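Tail fiber protein (Pseudomonas aeruginosa, PDB 6CL6) forms the trimeric receptor-binding fibre of an R-type pyocin, a contractile injection system, and probably recognises the surface of the target bacterium. Local coordinates at residues A[344-349]-A[354-359]; A[279-282]-A[288-291]. All coordinates share one frame; numbering follows the deposited sequence.

Overall arrangement
Both contacts lie in the C-terminal part of a very elongated chain, far from its centre and on the same side of it. Following the chain from the N terminus, helix 267-274 leads into contact 2, where 279-282 and 288-291 close a short beta hairpin at one margin of a five-stranded antiparallel sheet. The chain then runs through strands 297-306, 310-315 and 324-331 before contact 1 closes a second hairpin, 344-349 with 354-359, in a separate three-stranded sheet, after which strand 363-371 returns to the larger sheet. The two loops follow in series, neither enclosing nor crossing the other, their centres 24 Å apart and their nearest atoms about 11 Å apart.

Contact 1 of 2, residues A[344-349]-A[354-359]; sequences GFRGAT and VIRNGY. With CA (calcium ion), chain I.
Gly344 and Arg356, and two residues on Arg346 and Val354, face each other as hydrogen-bonded pairs of an antiparallel hairpin. Arg346 N gives a bond to Val354 O (3.0 Å), and Val354 N returns a short one to Arg346 O (2.7 Å). At the other pair Arg356 N reaches Gly344 O at 2.9 Å, whereas the return bond from Gly344 N to Arg356 O is bent and weak. Apolar contact occupies the other face of the sheet: Ile355 CD1 meets Phe345 CD2 at 3.4 Å, obliquely to the ring. With Phe345 CG anti to the backbone N (chi1 178°), the ring lies against Cys324 and Ala369 of the larger sheet, where Ile355 also packs. Charge gathers on the Arg346 face. Val354 CG1 lies over one face of the Arg346 guanidinium, toward the rim, and NH1 binds water 1 (2.9 Å), which in turn donates to Val354 O. The Arg346 and Arg356 guanidinium planes stand nearly perpendicular (86°), their NH1 atoms 3.9 Å apart, and Asp311 salt-bridges to both. Arg356 also binds Phe335 of the second subunit through NE to its backbone O and a cation-pi contact with its ring. Beyond the strand, Asn357 OD1 accepts from Tyr359 N in an Asx turn, and Gly358 O binds calcium at 2.4 Å alongside four waters, Asp309 of the same chain and the backbone O of Pro337 of the second subunit. The shared aspartate probably offsets the like charges, while the arginine and calcium links tie this hairpin to a neighbouring chain.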
ATOM      1  N   GLY A 344      73.274 -76.400  17.440  1.00 17.59           N
ATOM      2  CA  GLY A 344      71.905 -76.856  17.362  1.00 20.13           C
ATOM      3  C   GLY A 344      70.975 -75.908  18.091  1.00 21.57           C
ATOM      4  O   GLY A 344      71.339 -75.302  19.114  1.00 18.00           O
ATOM      5  N   PHE A 345      69.766 -75.778  17.556  1.00 16.67           N
ATOM      6  CA  PHE A 345      68.681 -75.051  18.202  1.00 18.27           C
ATOM      7  C   PHE A 345      67.489 -75.994  18.245  1.00 21.98           C
ATOM      8  O   PHE A 345      67.069 -76.514  17.202  1.00 24.67           O
ATOM      9  CB  PHE A 345      68.361 -73.777  17.436  1.00 16.21           C
ATOM     10  CG  PHE A 345      67.221 -72.976  18.016  1.00 16.69           C
ATOM     11  CD1 PHE A 345      65.906 -73.338  17.790  1.00 16.25           C
ATOM     12  CD2 PHE A 345      67.481 -71.840  18.761  1.00 19.27           C
ATOM     13  CE1 PHE A 345      64.869 -72.592  18.309  1.00 18.24           C
ATOM     14  CE2 PHE A 345      66.440 -71.075  19.276  1.00 21.97           C
ATOM     15  CZ  PHE A 345      65.130 -71.467  19.061  1.00 20.54           C
ATOM     16  N   ARG A 346      66.967 -76.249  19.439  1.00 19.45           N
ATOM     17  CA  ARG A 346      65.907 -77.233  19.572  1.00 22.02           C
ATOM     18  C   ARG A 346      65.155 -76.998  20.870  1.00 19.59           C
ATOM     19  O   ARG A 346      65.552 -76.185  21.710  1.00 23.27           O
ATOM     20  CB  ARG A 346      66.458 -78.659  19.521  1.00 30.04           C
ATOM     21  CG  ARG A 346      66.978 -79.182  20.859  1.00 31.82           C
ATOM     22  CD  ARG A 346      67.651 -80.541  20.695  1.00 34.44           C
ATOM     23  NE  ARG A 346      67.971 -81.163  21.990  1.00 34.84           N
ATOM     24  CZ  ARG A 346      69.096 -80.940  22.667  1.00 28.61           C
ATOM     25  NH1 ARG A 346      70.015 -80.111  22.197  1.00 25.87           N
ATOM     26  NH2 ARG A 346      69.305 -81.549  23.832  1.00 31.94           N
ATOM     27  N   GLY A 347      64.069 -77.749  21.034  1.00 25.75           N
ATOM     28  CA  GLY A 347      63.357 -77.772  22.291  1.00 36.44           C
ATOM     29  C   GLY A 347      62.690 -76.468  22.651  1.00 41.03           C
ATOM     30  O   GLY A 347      62.539 -76.161  23.841  1.00 32.85           O
ATOM     31  N   ALA A 348      62.276 -75.696  21.657  1.00 24.42           N
ATOM     32  CA  ALA A 348      61.732 -74.364  21.906  1.00 27.92           C
ATOM     33  C   ALA A 348      60.314 -74.449  22.457  1.00 39.32           C
ATOM     34  O   ALA A 348      59.465 -75.145  21.900  1.00 34.13           O
ATOM     35  CB  ALA A 348      61.732 -73.547  20.619  1.00 21.06           C
ATOM     36  N   THR A 349      60.065 -73.714  23.537  1.00 29.66           N
ATOM     37  CA  THR A 349      58.721 -73.433  24.021  1.00 31.64           C
ATOM     38  C   THR A 349      58.412 -71.971  23.698  1.00 22.45           C
ATOM     39  O   THR A 349      59.117 -71.321  22.922  1.00 32.54           O
ATOM     40  CB  THR A 349      58.601 -73.723  25.522  1.00 25.69           C
ATOM     41  OG1 THR A 349      59.332 -72.744  26.282  1.00 31.32           O
ATOM     42  CG2 THR A 349      59.142 -75.114  25.842  1.00 31.00           C
ATOM     43  N   VAL A 354      66.848 -74.772  23.655  1.00 19.55           N
ATOM     44  CA  VAL A 354      68.088 -75.463  24.027  1.00 18.15           C
ATOM     45  C   VAL A 354      69.094 -75.296  22.898  1.00 23.96           C
ATOM     46  O   VAL A 354      68.797 -75.616  21.739  1.00 19.85           O
ATOM     47  CB  VAL A 354      67.853 -76.949  24.323  1.00 23.48           C
ATOM     48  CG1 VAL A 354      69.175 -77.633  24.715  1.00 24.69           C
ATOM     49  CG2 VAL A 354      66.812 -77.101  25.448  1.00 33.96           C
ATOM     50  N   ILE A 355      70.262 -74.767  23.241  1.00 16.75           N
ATOM     51  CA  ILE A 355      71.344 -74.525  22.302  1.00 19.17           C
ATOM     52  C   ILE A 355      72.400 -75.596  22.540  1.00 24.77           C
ATOM     53  O   ILE A 355      72.892 -75.758  23.667  1.00 20.40           O
ATOM     54  CB  ILE A 355      71.930 -73.117  22.448  1.00 17.10           C
ATOM     55  CG1 ILE A 355      70.854 -72.037  22.258  1.00 21.93           C
ATOM     56  CG2 ILE A 355      73.075 -72.919  21.460  1.00 19.53           C
ATOM     57  CD1 ILE A 355      70.074 -72.125  20.948  1.00 21.39           C
ATOM     58  N   ARG A 356      72.742 -76.330  21.483  1.00 22.24           N
ATOM     59  CA  ARG A 356      73.740 -77.399  21.560  1.00 15.65           C
ATOM     60  C   ARG A 356      75.064 -76.920  20.981  1.00 25.02           C
ATOM     61  O   ARG A 356      75.104 -76.381  19.869  1.00 15.96           O
ATOM     62  CB  ARG A 356      73.255 -78.638  20.821  1.00 18.31           C
ATOM     63  CG  ARG A 356      74.048 -79.903  21.121  1.00 25.71           C
ATOM     64  CD  ARG A 356      73.251 -81.102  20.649  1.00 37.70           C
ATOM     65  NE  ARG A 356      73.820 -82.389  21.034  1.00 25.27           N
ATOM     66  CZ  ARG A 356      73.716 -82.926  22.249  1.00 36.73           C
ATOM     67  NH1 ARG A 356      73.113 -82.269  23.221  1.00 25.74           N
ATOM     68  NH2 ARG A 356      74.241 -84.119  22.491  1.00 32.71           N
ATOM     69  N   ASN A 357      76.147 -77.152  21.721  1.00 15.81           N
ATOM     70  CA  ASN A 357      77.491 -76.776  21.289  1.00 15.98           C
ATOM     71  C   ASN A 357      78.306 -78.024  21.000  1.00 15.81           C
ATOM     72  O   ASN A 357      78.699 -78.749  21.922  1.00 19.94           O
ATOM     73  CB  ASN A 357      78.171 -75.926  22.346  1.00 16.13           C
ATOM     74  CG  ASN A 357      79.614 -75.668  22.041  1.00 14.90           C
ATOM     75  OD1 ASN A 357      80.003 -75.522  20.890  1.00 14.77           O
ATOM     76  ND2 ASN A 357      80.437 -75.638  23.088  1.00 15.66           N
ATOM     77  N   GLY A 358      78.561 -78.276  19.720  1.00 16.60           N
ATOM     78  CA  GLY A 358      79.402 -79.394  19.327  1.00 14.16           C
ATOM     79  C   GLY A 358      80.888 -79.166  19.449  1.00 13.98           C
ATOM     80  O   GLY A 358      81.638 -80.113  19.293  1.00 13.82           O
ATOM     81  N   TYR A 359      81.327 -77.938  19.740  1.00 16.31           N
ATOM     82  CA  TYR A 359      82.759 -77.655  19.863  1.00 13.85           C
ATOM     83  C   TYR A 359      83.268 -78.158  21.212  1.00 16.65           C
ATOM     84  O   TYR A 359      82.555 -78.056  22.221  1.00 14.48           O
ATOM     85  CB  TYR A 359      83.015 -76.165  19.756  1.00 17.58           C
ATOM     86  CG  TYR A 359      84.485 -75.781  19.767  1.00 13.90           C
ATOM     87  CD1 TYR A 359      85.366 -76.340  18.881  1.00 15.26           C
ATOM     88  CD2 TYR A 359      84.965 -74.799  20.632  1.00 13.81           C
ATOM     89  CE1 TYR A 359      86.718 -75.990  18.890  1.00 15.72           C
ATOM     90  CE2 TYR A 359      86.263 -74.427  20.644  1.00 13.66           C
ATOM     91  CZ  TYR A 359      87.157 -75.034  19.767  1.00 16.52           C
ATOM     92  OH  TYR A 359      88.466 -74.665  19.773  1.00 20.48           O
TER
HETATM   93 CA    CA I 703      82.748 -82.198  19.534  1.00 20.02          CA
HETATM   94  O   HOH W   1      70.067 -77.889  20.375  1.00 19.89           O
HETATM   95  O   HOH W   2      84.563 -80.761  18.846  1.00 13.34           O
HETATM   96  O   HOH W   3      81.065 -82.233  17.696  1.00 33.64           O
HETATM   97  O   HOH W   4      83.777 -83.824  18.121  1.00 18.05           O
HETATM   98  O   HOH W   5      84.499 -83.177  21.000  1.00 15.40           O

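Contact 2 of 2, residues A[279-282]-A[288-291]; sequences PATA and GWWR
The Trp289 indole lays one face against the Ala282 backbone, and this is the close-packed part of the hairpin. Ala282 CA sits over the face of the six-membered ring, 3.8 Å from the centroid and 24° off the normal, a CH-pi contact. Trp289 reaches across because CG stands between its own backbone N and carbonyl carbon (chi1 57°), which folds the indole back over the partner strand; Thr281 OG1 meets the rim in the ring plane, 3.7 Å from CZ3. On the Trp290 face, the methyl groups of Ala282 and of Ala280, just ahead of the strand, touch different parts of the Trp290 indole: Ala280 CB approaches NE1 at 3.7 Å, and Ala282 CB approaches CD1 at 3.8 Å. The Ala282 and Trp290 CA atoms stand 4.1 Å apart as a non-hydrogen-bonded pair. Thr281 and Arg291 form the neighbouring hydrogen-bonded pair, Arg291 N to Thr281 O at 2.8 Å and Thr281 N to Arg291 O at 3.1 Å. Trp290 is buried further by the trimer: NE1 bonds to Asp292 of the third subunit, and the ring packs on Trp290 of the second. Packing thins out along the Arg291 side chain: CB lies beside Thr281 OG1, 3.9 Å away, but the extended chain carries the guanidinium away from 279-282, and Thr281 OG1 is bonded by Asn293. The arrangement is an antiparallel beta hairpin at the margin of the five-stranded sheet, with one tryptophan laid across its partner strand and the other turned into the subunit interface of the trimeric fibre.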
ATOM      1  N   PRO A 279      52.999 -49.870  12.228  1.00 32.13           N
ATOM      2  CA  PRO A 279      54.442 -49.888  12.482  1.00 28.93           C
ATOM      3  C   PRO A 279      54.876 -51.182  13.142  1.00 26.27           C
ATOM      4  O   PRO A 279      54.169 -51.750  13.975  1.00 23.88           O
ATOM      5  CB  PRO A 279      54.674 -48.696  13.414  1.00 27.59           C
ATOM      6  CG  PRO A 279      53.388 -47.830  13.282  1.00 26.97           C
ATOM      7  CD  PRO A 279      52.294 -48.817  13.002  1.00 26.50           C
ATOM      8  N   ALA A 280      56.052 -51.654  12.754  1.00 24.98           N
ATOM      9  CA  ALA A 280      56.719 -52.701  13.520  1.00 22.27           C
ATOM     10  C   ALA A 280      57.296 -52.084  14.792  1.00 25.08           C
ATOM     11  O   ALA A 280      57.569 -50.879  14.858  1.00 24.69           O
ATOM     12  CB  ALA A 280      57.806 -53.376  12.687  1.00 20.52           C
ATOM     13  N   THR A 281      57.433 -52.912  15.817  1.00 25.61           N
ATOM     14  CA  THR A 281      58.021 -52.512  17.087  1.00 20.58           C
ATOM     15  C   THR A 281      59.216 -53.411  17.381  1.00 23.48           C
ATOM     16  O   THR A 281      59.397 -54.461  16.757  1.00 25.12           O
ATOM     17  CB  THR A 281      57.023 -52.601  18.230  1.00 21.11           C
ATOM     18  OG1 THR A 281      56.378 -53.878  18.202  1.00 26.24           O
ATOM     19  CG2 THR A 281      55.980 -51.501  18.104  1.00 21.59           C
ATOM     20  N   ALA A 282      60.049 -52.978  18.324  1.00 25.35           N
ATOM     21  CA  ALA A 282      61.270 -53.733  18.570  1.00 27.72           C
ATOM     22  C   ALA A 282      61.952 -53.196  19.814  1.00 25.70           C
ATOM     23  O   ALA A 282      61.631 -52.105  20.303  1.00 25.22           O
ATOM     24  CB  ALA A 282      62.212 -53.654  17.365  1.00 22.03           C
ATOM     25  N   GLY A 288      67.450 -58.977  22.164  1.00 19.76           N
ATOM     26  CA  GLY A 288      66.361 -58.130  21.708  1.00 25.57           C
ATOM     27  C   GLY A 288      65.364 -58.886  20.863  1.00 19.85           C
ATOM     28  O   GLY A 288      65.483 -60.093  20.651  1.00 19.36           O
ATOM     29  N   TRP A 289      64.357 -58.141  20.390  1.00 19.93           N
ATOM     30  CA  TRP A 289      63.282 -58.715  19.610  1.00 20.17           C
ATOM     31  C   TRP A 289      62.772 -57.681  18.613  1.00 20.68           C
ATOM     32  O   TRP A 289      63.015 -56.477  18.743  1.00 23.01           O
ATOM     33  CB  TRP A 289      62.156 -59.192  20.519  1.00 24.57           C
ATOM     34  CG  TRP A 289      61.626 -58.092  21.398  1.00 24.26           C
ATOM     35  CD1 TRP A 289      62.015 -57.805  22.673  1.00 25.67           C
ATOM     36  CD2 TRP A 289      60.618 -57.139  21.061  1.00 19.68           C
ATOM     37  NE1 TRP A 289      61.307 -56.726  23.155  1.00 24.23           N
ATOM     38  CE2 TRP A 289      60.443 -56.301  22.181  1.00 25.47           C
ATOM     39  CE3 TRP A 289      59.843 -56.907  19.919  1.00 24.49           C
ATOM     40  CZ2 TRP A 289      59.523 -55.255  22.196  1.00 29.00           C
ATOM     41  CZ3 TRP A 289      58.925 -55.860  19.936  1.00 42.24           C
ATOM     42  CH2 TRP A 289      58.782 -55.044  21.062  1.00 32.77           C
ATOM     43  N   TRP A 290      62.079 -58.180  17.603  1.00 21.03           N
ATOM     44  CA  TRP A 290      61.457 -57.341  16.574  1.00 20.28           C
ATOM     45  C   TRP A 290      60.144 -58.009  16.204  1.00 20.10           C
ATOM     46  O   TRP A 290      60.069 -59.236  16.088  1.00 21.35           O
ATOM     47  CB  TRP A 290      62.378 -57.187  15.345  1.00 23.42           C
ATOM     48  CG  TRP A 290      61.790 -56.503  14.166  1.00 22.44           C
ATOM     49  CD1 TRP A 290      61.816 -55.156  13.883  1.00 20.49           C
ATOM     50  CD2 TRP A 290      61.083 -57.115  13.076  1.00 22.79           C
ATOM     51  NE1 TRP A 290      61.171 -54.908  12.705  1.00 21.66           N
ATOM     52  CE2 TRP A 290      60.704 -56.085  12.190  1.00 34.60           C
ATOM     53  CE3 TRP A 290      60.723 -58.426  12.777  1.00 27.62           C
ATOM     54  CZ2 TRP A 290      59.984 -56.332  11.014  1.00 22.95           C
ATOM     55  CZ3 TRP A 290      60.015 -58.671  11.603  1.00 33.10           C
ATOM     56  CH2 TRP A 290      59.662 -57.627  10.740  1.00 30.61           C
ATOM     57  N   ARG A 291      59.104 -57.196  16.015  1.00 24.44           N
ATOM     58  CA  ARG A 291      57.764 -57.712  15.807  1.00 23.00           C
ATOM     59  C   ARG A 291      57.115 -56.980  14.641  1.00 24.99           C
ATOM     60  O   ARG A 291      57.020 -55.748  14.643  1.00 24.85           O
ATOM     61  CB  ARG A 291      56.926 -57.559  17.072  1.00 23.20           C
ATOM     62  CG  ARG A 291      55.534 -58.120  16.959  1.00 23.06           C
ATOM     63  CD  ARG A 291      54.873 -58.127  18.363  1.00 24.83           C
ATOM     64  NE  ARG A 291      53.606 -58.844  18.380  1.00 40.05           N
ATOM     65  CZ  ARG A 291      53.037 -59.342  19.477  1.00 44.10           C
ATOM     66  NH1 ARG A 291      53.633 -59.209  20.660  1.00 34.31           N
ATOM     67  NH2 ARG A 291      51.877 -59.980  19.390  1.00 50.97           N
TER